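Local coordinates for protein FAD-dependent pyridine nucleotide-disulphide oxidoreductase (Desulfovibrio vulgaris, PDB 3IWA) that probably uses FAD to pass electrons from a reduced pyridine nucleotide to a disulphide or related acceptor, as members of its oxidoreductase family do, at residues G312-R317 with A331-A336. Residues are numbered along the deposited sequence; the frame is centred on the assembly and turned at random.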
# COMPACT_ATOMS: atom_id res chain seq x y z
N GLY A 312 -13.18 10.43 8.87
CA GLY A 312 -13.89 10.75 7.65
C GLY A 312 -14.10 9.50 6.82
O GLY A 312 -15.24 9.09 6.61
N SER A 313 -13.00 8.87 6.43
CA SER A 313 -12.98 7.69 5.56
C SER A 313 -14.01 6.58 5.86
O SER A 313 -14.49 5.91 4.94
CB SER A 313 -11.58 7.07 5.63
OG SER A 313 -11.18 6.85 6.99
N MET A 314 -14.37 6.41 7.13
CA MET A 314 -15.27 5.34 7.54
C MET A 314 -16.68 5.56 6.98
O MET A 314 -17.34 4.62 6.57
CB MET A 314 -15.36 5.26 9.06
CG MET A 314 -14.08 4.95 9.80
SD MET A 314 -13.67 3.23 9.88
CE MET A 314 -12.47 3.18 8.61
N ALA A 315 -17.13 6.82 6.98
CA ALA A 315 -18.45 7.22 6.48
C ALA A 315 -18.87 6.54 5.18
O ALA A 315 -19.84 5.78 5.15
CB ALA A 315 -18.52 8.77 6.31
N ASN A 316 -18.14 6.82 4.12
CA ASN A 316 -18.47 6.29 2.82
C ASN A 316 -18.49 4.78 2.77
O ASN A 316 -19.41 4.21 2.21
CB ASN A 316 -17.60 6.91 1.71
CG ASN A 316 -18.09 8.32 1.35
OD1 ASN A 316 -19.26 8.63 1.61
ND2 ASN A 316 -17.22 9.17 0.78
N ARG A 317 -17.55 4.13 3.43
CA ARG A 317 -17.42 2.69 3.33
C ARG A 317 -18.57 2.05 4.10
O ARG A 317 -19.22 1.18 3.57
CB ARG A 317 -16.08 2.23 3.84
CG ARG A 317 -14.92 2.85 3.07
CD ARG A 317 -13.57 2.41 3.58
NE ARG A 317 -12.52 3.20 2.95
CZ ARG A 317 -11.40 3.59 3.53
NH1 ARG A 317 -11.14 3.26 4.79
NH2 ARG A 317 -10.52 4.30 2.85
N ALA A 331 -23.96 -7.46 2.94
CA ALA A 331 -22.65 -6.82 3.00
C ALA A 331 -22.16 -6.60 4.46
O ALA A 331 -22.95 -6.30 5.35
CB ALA A 331 -22.70 -5.47 2.22
N THR A 332 -20.84 -6.77 4.67
CA THR A 332 -20.21 -6.62 5.98
C THR A 332 -19.07 -5.60 6.02
O THR A 332 -18.41 -5.34 5.03
CB THR A 332 -19.66 -7.97 6.48
OG1 THR A 332 -18.65 -8.44 5.58
CG2 THR A 332 -20.78 -9.00 6.58
N PHE A 333 -18.87 -5.02 7.18
CA PHE A 333 -17.76 -4.09 7.47
C PHE A 333 -17.15 -4.60 8.76
O PHE A 333 -17.81 -4.61 9.79
CB PHE A 333 -18.27 -2.66 7.63
CG PHE A 333 -17.19 -1.66 7.69
CD1 PHE A 333 -16.60 -1.17 6.53
CD2 PHE A 333 -16.69 -1.24 8.91
CE1 PHE A 333 -15.57 -0.26 6.61
CE2 PHE A 333 -15.67 -0.35 8.98
CZ PHE A 333 -15.12 0.15 7.85
N PRO A 334 -15.89 -5.08 8.70
CA PRO A 334 -15.32 -5.89 9.80
C PRO A 334 -14.89 -5.11 11.05
O PRO A 334 -14.75 -5.69 12.14
CB PRO A 334 -14.09 -6.54 9.16
CG PRO A 334 -13.63 -5.52 8.11
CD PRO A 334 -14.96 -4.96 7.56
N GLY A 335 -14.65 -3.82 10.88
CA GLY A 335 -14.02 -3.01 11.92
C GLY A 335 -12.99 -2.12 11.27
O GLY A 335 -13.03 -1.90 10.07
N ALA A 336 -12.02 -1.67 12.05
CA ALA A 336 -11.00 -0.77 11.56
C ALA A 336 -9.67 -0.95 12.28
O ALA A 336 -9.63 -1.53 13.40
CB ALA A 336 -11.47 0.65 11.68
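Met314, on helix 314-326, makes a Met-aromatic contact with Phe333, in the loop that follows the same helix and leads to strand 340-343, an outermost strand of the antiparallel sheet. It is a worked example of a helix packed apolarly against the chain that returns past it. The sulfur lies at the ring's edge, 5.2 Å from the centroid and 75° off the ring normal, with Met314 SD 4.0 Å from Phe333 CZ. Bends at chi2 and chi3 bring the thioether round to the loop, although the CB of Met314 does not point there. The same sulfur meets a second partner, Met314 SD standing 3.8 Å from Ala336 CB, while the terminal methyl CE lies 4.1 Å from both Phe333 CZ and Ala336 CB. One turn further along, Arg317 adds its aliphatic root: its CB is 3.8 Å from Phe333 CE1 and approaches the ring obliquely. The CB of Phe333 already points to the helix, and with CG anti to the backbone N (chi1 -170°) the ring extends further that way. Gln318 and Ile298 touch the Phe333 side chain, as does Asn434 of the second subunit, and Ile298 and Phe309 pack on Ala336. Beyond CB, Arg317 runs extended from CG to NE and leads away from the loop; its NE and NH2 donate hydrogen bonds to Asn451 OD1 and Val437 O of the second subunit. The whole contact therefore borders the dimer interface. Between the two segments the chemistry is dispersion and sulfur-aromatic attraction among buried groups, which implies a modest, weakly directional cohesion, with the polar bonds of Arg317 made to partners outside the two segments.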